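Local structure of transcriptional regulator (Methanobacterium thermoautotrophicum, 3BPV) at residues E69-Q77 and I86-I96. The protein probably binds DNA as a winged-helix transcription factor of the MarR family, acting as a repressor of transcription. Numbering follows the deposited sequence.
Sequences ESGFIEREQ and ILEVTRRGEEI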
ATOM      1  N   GLU A  69      -8.037   6.210 -19.456  1.00 24.06           N
ATOM      2  CA  GLU A  69      -9.444   6.264 -19.842  1.00 26.68           C
ATOM      3  C   GLU A  69     -10.078   7.563 -19.364  1.00 25.91           C
ATOM      4  O   GLU A  69     -10.923   8.147 -20.048  1.00 26.16           O
ATOM      5  CB  GLU A  69     -10.205   5.078 -19.247  1.00 29.58           C
ATOM      6  CG  GLU A  69     -11.680   5.036 -19.620  1.00 35.05           C
ATOM      7  CD  GLU A  69     -11.906   4.723 -21.086  1.00 37.49           C
ATOM      8  OE1 GLU A  69     -11.383   5.465 -21.945  1.00 39.62           O
ATOM      9  OE2 GLU A  69     -12.612   3.734 -21.382  1.00 39.91           O
ATOM     10  N   SER A  70      -9.674   8.009 -18.178  1.00 24.03           N
ATOM     11  CA  SER A  70     -10.200   9.244 -17.608  1.00 22.06           C
ATOM     12  C   SER A  70      -9.561  10.481 -18.241  1.00 23.01           C
ATOM     13  O   SER A  70      -9.985  11.608 -17.979  1.00 23.81           O
ATOM     14  CB  SER A  70      -9.978   9.259 -16.097  1.00 22.59           C
ATOM     15  OG  SER A  70     -10.699   8.210 -15.472  1.00 24.23           O
ATOM     16  N   GLY A  71      -8.540  10.262 -19.066  1.00 21.61           N
ATOM     17  CA  GLY A  71      -7.866  11.360 -19.738  1.00 21.18           C
ATOM     18  C   GLY A  71      -6.865  12.135 -18.898  1.00 20.47           C
ATOM     19  O   GLY A  71      -6.552  13.287 -19.210  1.00 19.82           O
ATOM     20  N   PHE A  72      -6.346  11.521 -17.840  1.00 18.09           N
ATOM     21  CA  PHE A  72      -5.383  12.202 -16.979  1.00 18.36           C
ATOM     22  C   PHE A  72      -3.938  11.968 -17.385  1.00 17.19           C
ATOM     23  O   PHE A  72      -3.052  12.724 -17.000  1.00 17.64           O
ATOM     24  CB  PHE A  72      -5.580  11.792 -15.518  1.00 17.89           C
ATOM     25  CG  PHE A  72      -6.932  12.140 -14.970  1.00 20.78           C
ATOM     26  CD1 PHE A  72      -7.486  13.397 -15.194  1.00 21.88           C
ATOM     27  CD2 PHE A  72      -7.651  11.214 -14.223  1.00 20.51           C
ATOM     28  CE1 PHE A  72      -8.740  13.725 -14.684  1.00 22.24           C
ATOM     29  CE2 PHE A  72      -8.903  11.533 -13.706  1.00 18.96           C
ATOM     30  CZ  PHE A  72      -9.448  12.789 -13.938  1.00 22.94           C
ATOM     31  N   ILE A  73      -3.690  10.906 -18.139  1.00 18.24           N
ATOM     32  CA  ILE A  73      -2.337  10.639 -18.609  1.00 19.06           C
ATOM     33  C   ILE A  73      -2.399  10.147 -20.039  1.00 19.55           C
ATOM     34  O   ILE A  73      -3.448   9.711 -20.514  1.00 20.13           O
ATOM     35  CB  ILE A  73      -1.588   9.559 -17.771  1.00 19.80           C
ATOM     36  CG1 ILE A  73      -2.254   8.188 -17.945  1.00 20.84           C
ATOM     37  CG2 ILE A  73      -1.527   9.979 -16.316  1.00 20.07           C
ATOM     38  CD1 ILE A  73      -1.472   7.031 -17.325  1.00 20.64           C
ATOM     39  N   GLU A  74      -1.264  10.223 -20.719  1.00 21.05           N
ATOM     40  CA  GLU A  74      -1.161   9.764 -22.089  1.00 23.78           C
ATOM     41  C   GLU A  74      -0.026   8.754 -22.137  1.00 23.29           C
ATOM     42  O   GLU A  74       0.956   8.873 -21.402  1.00 22.89           O
ATOM     43  CB  GLU A  74      -0.868  10.939 -23.028  1.00 26.98           C
ATOM     44  CG  GLU A  74       0.419  11.682 -22.720  1.00 31.22           C
ATOM     45  CD  GLU A  74       0.726  12.755 -23.743  1.00 33.33           C
ATOM     46  OE1 GLU A  74       0.885  12.411 -24.933  1.00 36.01           O
ATOM     47  OE2 GLU A  74       0.806  13.940 -23.359  1.00 36.04           O
ATOM     48  N   ARG A  75      -0.171   7.761 -23.004  1.00 23.98           N
ATOM     49  CA  ARG A  75       0.823   6.712 -23.155  1.00 26.11           C
ATOM     50  C   ARG A  75       1.204   6.577 -24.625  1.00 27.09           C
ATOM     51  O   ARG A  75       0.336   6.456 -25.489  1.00 27.31           O
ATOM     52  CB  ARG A  75       0.248   5.392 -22.640  1.00 28.58           C
ATOM     53  CG  ARG A  75       1.145   4.189 -22.817  1.00 31.42           C
ATOM     54  CD  ARG A  75       0.344   2.919 -22.610  1.00 36.33           C
ATOM     55  NE  ARG A  75       1.164   1.719 -22.724  1.00 38.89           N
ATOM     56  CZ  ARG A  75       0.674   0.488 -22.809  1.00 39.51           C
ATOM     57  NH1 ARG A  75      -0.638   0.294 -22.794  1.00 41.89           N
ATOM     58  NH2 ARG A  75       1.493  -0.548 -22.904  1.00 41.85           N
ATOM     59  N   GLU A  76       2.501   6.608 -24.909  1.00 27.78           N
ATOM     60  CA  GLU A  76       2.981   6.486 -26.283  1.00 28.31           C
ATOM     61  C   GLU A  76       4.118   5.474 -26.367  1.00 27.12           C
ATOM     62  O   GLU A  76       4.832   5.256 -25.395  1.00 22.50           O
ATOM     63  CB  GLU A  76       3.459   7.845 -26.806  1.00 30.61           C
ATOM     64  CG  GLU A  76       2.368   8.906 -26.878  1.00 35.05           C
ATOM     65  CD  GLU A  76       2.826  10.166 -27.589  1.00 37.22           C
ATOM     66  OE1 GLU A  76       3.169  10.081 -28.787  1.00 39.46           O
ATOM     67  OE2 GLU A  76       2.843  11.240 -26.951  1.00 39.41           O
ATOM     68  N   GLN A  77       4.278   4.858 -27.535  1.00 27.78           N
ATOM     69  CA  GLN A  77       5.326   3.865 -27.740  1.00 27.96           C
ATOM     70  C   GLN A  77       6.721   4.480 -27.703  1.00 26.66           C
ATOM     71  O   GLN A  77       6.967   5.533 -28.293  1.00 27.25           O
ATOM     72  CB  GLN A  77       5.113   3.149 -29.080  1.00 31.17           C
ATOM     73  CG  GLN A  77       6.197   2.143 -29.439  1.00 35.31           C
ATOM     74  CD  GLN A  77       5.943   1.458 -30.770  1.00 37.30           C
ATOM     75  OE1 GLN A  77       5.715   2.116 -31.785  1.00 40.03           O
ATOM     76  NE2 GLN A  77       5.991   0.132 -30.773  1.00 37.74           N
ATOM     77  N   ILE A  86       6.000   5.305 -22.992  1.00 18.11           N
ATOM     78  CA  ILE A  86       6.283   6.572 -22.332  1.00 18.08           C
ATOM     79  C   ILE A  86       5.015   7.155 -21.730  1.00 16.74           C
ATOM     80  O   ILE A  86       3.975   7.207 -22.385  1.00 18.30           O
ATOM     81  CB  ILE A  86       6.862   7.595 -23.339  1.00 19.35           C
ATOM     82  CG1 ILE A  86       8.051   6.978 -24.079  1.00 22.21           C
ATOM     83  CG2 ILE A  86       7.271   8.865 -22.618  1.00 22.59           C
ATOM     84  CD1 ILE A  86       9.145   6.478 -23.180  1.00 24.99           C
ATOM     85  N   LEU A  87       5.110   7.608 -20.484  1.00 15.79           N
ATOM     86  CA  LEU A  87       3.956   8.182 -19.801  1.00 16.79           C
ATOM     87  C   LEU A  87       4.128   9.665 -19.529  1.00 16.50           C
ATOM     88  O   LEU A  87       5.219  10.128 -19.224  1.00 18.05           O
ATOM     89  CB  LEU A  87       3.728   7.479 -18.459  1.00 15.95           C
ATOM     90  CG  LEU A  87       3.680   5.953 -18.500  1.00 17.59           C
ATOM     91  CD1 LEU A  87       3.649   5.399 -17.087  1.00 17.69           C
ATOM     92  CD2 LEU A  87       2.463   5.508 -19.291  1.00 19.53           C
ATOM     93  N   GLU A  88       3.032  10.401 -19.637  1.00 17.34           N
ATOM     94  CA  GLU A  88       3.046  11.824 -19.353  1.00 19.68           C
ATOM     95  C   GLU A  88       1.664  12.240 -18.878  1.00 18.65           C
ATOM     96  O   GLU A  88       0.655  11.667 -19.288  1.00 19.69           O
ATOM     97  CB  GLU A  88       3.423  12.629 -20.598  1.00 24.13           C
ATOM     98  CG  GLU A  88       3.560  14.119 -20.329  1.00 30.25           C
ATOM     99  CD  GLU A  88       3.955  14.900 -21.565  1.00 32.18           C
ATOM    100  OE1 GLU A  88       5.017  14.592 -22.147  1.00 35.57           O
ATOM    101  OE2 GLU A  88       3.204  15.818 -21.954  1.00 36.14           O
ATOM    102  N   VAL A  89       1.624  13.223 -17.991  1.00 18.89           N
ATOM    103  CA  VAL A  89       0.351  13.710 -17.490  1.00 19.86           C
ATOM    104  C   VAL A  89      -0.207  14.697 -18.507  1.00 21.44           C
ATOM    105  O   VAL A  89       0.526  15.518 -19.054  1.00 24.20           O
ATOM    106  CB  VAL A  89       0.515  14.420 -16.140  1.00 20.68           C
ATOM    107  CG1 VAL A  89      -0.840  14.873 -15.630  1.00 22.14           C
ATOM    108  CG2 VAL A  89       1.170  13.484 -15.144  1.00 20.46           C
ATOM    109  N   THR A  90      -1.502  14.593 -18.773  1.00 21.24           N
ATOM    110  CA  THR A  90      -2.154  15.484 -19.720  1.00 22.99           C
ATOM    111  C   THR A  90      -2.417  16.812 -19.022  1.00 23.00           C
ATOM    112  O   THR A  90      -2.188  16.947 -17.821  1.00 22.95           O
ATOM    113  CB  THR A  90      -3.501  14.925 -20.169  1.00 21.77           C
ATOM    114  OG1 THR A  90      -4.348  14.793 -19.021  1.00 20.15           O
ATOM    115  CG2 THR A  90      -3.328  13.570 -20.846  1.00 22.62           C
ATOM    116  N   ARG A  91      -2.900  17.792 -19.777  1.00 24.86           N
ATOM    117  CA  ARG A  91      -3.208  19.094 -19.201  1.00 26.34           C
ATOM    118  C   ARG A  91      -4.298  18.896 -18.156  1.00 24.93           C
ATOM    119  O   ARG A  91      -4.259  19.488 -17.077  1.00 25.34           O
ATOM    120  CB  ARG A  91      -3.702  20.049 -20.287  1.00 29.62           C
ATOM    121  CG  ARG A  91      -4.106  21.413 -19.763  1.00 34.38           C
ATOM    122  CD  ARG A  91      -2.923  22.198 -19.207  1.00 37.49           C
ATOM    123  NE  ARG A  91      -1.984  22.607 -20.252  1.00 40.88           N
ATOM    124  CZ  ARG A  91      -1.029  21.832 -20.756  1.00 42.33           C
ATOM    125  NH1 ARG A  91      -0.866  20.593 -20.314  1.00 42.89           N
ATOM    126  NH2 ARG A  91      -0.234  22.297 -21.711  1.00 42.59           N
ATOM    127  N   ARG A  92      -5.266  18.047 -18.491  1.00 23.83           N
ATOM    128  CA  ARG A  92      -6.379  17.736 -17.604  1.00 23.38           C
ATOM    129  C   ARG A  92      -5.840  17.153 -16.299  1.00 21.54           C
ATOM    130  O   ARG A  92      -6.301  17.502 -15.213  1.00 21.53           O
ATOM    131  CB  ARG A  92      -7.307  16.730 -18.288  1.00 24.51           C
ATOM    132  CG  ARG A  92      -8.553  16.343 -17.505  1.00 28.32           C
ATOM    133  CD  ARG A  92      -9.546  17.494 -17.416  1.00 33.09           C
ATOM    134  NE  ARG A  92     -10.875  17.046 -17.001  1.00 37.11           N
ATOM    135  CZ  ARG A  92     -11.166  16.536 -15.808  1.00 37.81           C
ATOM    136  NH1 ARG A  92     -10.222  16.404 -14.889  1.00 39.91           N
ATOM    137  NH2 ARG A  92     -12.406  16.153 -15.536  1.00 39.80           N
ATOM    138  N   GLY A  93      -4.860  16.262 -16.414  1.00 21.65           N
ATOM    139  CA  GLY A  93      -4.269  15.653 -15.235  1.00 21.52           C
ATOM    140  C   GLY A  93      -3.526  16.643 -14.355  1.00 21.79           C
ATOM    141  O   GLY A  93      -3.626  16.591 -13.131  1.00 21.41           O
ATOM    142  N   GLU A  94      -2.774  17.549 -14.971  1.00 23.30           N
ATOM    143  CA  GLU A  94      -2.023  18.542 -14.211  1.00 24.31           C
ATOM    144  C   GLU A  94      -2.957  19.509 -13.491  1.00 23.61           C
ATOM    145  O   GLU A  94      -2.628  20.031 -12.429  1.00 24.54           O
ATOM    146  CB  GLU A  94      -1.103  19.338 -15.142  1.00 26.70           C
ATOM    147  CG  GLU A  94      -0.170  18.488 -15.979  1.00 32.28           C
ATOM    148  CD  GLU A  94       0.777  19.323 -16.813  1.00 35.47           C
ATOM    149  OE1 GLU A  94       0.296  20.145 -17.624  1.00 38.62           O
ATOM    150  OE2 GLU A  94       2.006  19.160 -16.659  1.00 37.50           O
ATOM    151  N   GLU A  95      -4.134  19.731 -14.061  1.00 22.93           N
ATOM    152  CA  GLU A  95      -5.079  20.661 -13.467  1.00 23.24           C
ATOM    153  C   GLU A  95      -5.823  20.141 -12.243  1.00 22.59           C
ATOM    154  O   GLU A  95      -6.386  20.930 -11.484  1.00 24.07           O
ATOM    155  CB  GLU A  95      -6.045  21.145 -14.546  1.00 22.50           C
ATOM    156  CG  GLU A  95      -5.299  21.878 -15.657  1.00 24.29           C
ATOM    157  CD  GLU A  95      -6.134  22.140 -16.883  1.00 24.77           C
ATOM    158  OE1 GLU A  95      -6.887  21.240 -17.302  1.00 25.10           O
ATOM    159  OE2 GLU A  95      -6.022  23.249 -17.449  1.00 28.09           O
ATOM    160  N   ILE A  96      -5.814  18.826 -12.037  1.00 22.06           N
ATOM    161  CA  ILE A  96      -6.490  18.256 -10.872  1.00 22.42           C
ATOM    162  C   ILE A  96      -5.523  18.012  -9.720  1.00 22.22           C
ATOM    163  O   ILE A  96      -5.938  17.594  -8.641  1.00 22.72           O
ATOM    164  CB  ILE A  96      -7.202  16.916 -11.190  1.00 23.71           C
ATOM    165  CG1 ILE A  96      -6.185  15.866 -11.643  1.00 22.91           C
ATOM    166  CG2 ILE A  96      -8.284  17.134 -12.234  1.00 25.34           C
ATOM    167  CD1 ILE A  96      -6.767  14.467 -11.779  1.00 26.67           C
TER
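Glu-74 pairs with Glu-88 and Glu-76 with Ile-86, each an antiparallel hydrogen-bonded pair, the shortest bond Ile-86 N to Glu-76 O at 2.7 Å, in strands whose directions lie 159° apart. Where the ladder ends, Thr-90 N donates to Phe-72 O from well above the carbonyl plane, and Thr-90 OG1 to Gly-71 O at 2.7 Å. Because chi1 of 61° sets it between the backbone N and carbonyl carbon, Thr-90 OG1 also accepts from Gly-93 N (3.0 Å), capping helix 91-95; one hydroxyl thus ties the Schellman motif that ends helix 57-69 at Gly-71 to the next helix. Ile-96 CD1 sits over one face of the Phe-72 ring, a CH-pi contact 3.6 Å from the centroid, and Ser-70 O over the opposite one, whereas Arg-92, bent at chi2, brings NH1 to the edge near CE1. Glu-74 and Glu-88 extend side by side, Glu-74 OE2 3.4 Å from Glu-88 OE2, while Glu-74 OE1 lies 3.0 Å from Glu-76 OE2; acceptors facing acceptors may favour protonation of one acid. Ile-73, Leu-87 and Val-89 lie on the other face against helix 29-40, with Arg-75 beside Leu-87. This hairpin, following the putative recognition helix 57-69, is the wing of the MarR winged helix-turn-helix fold.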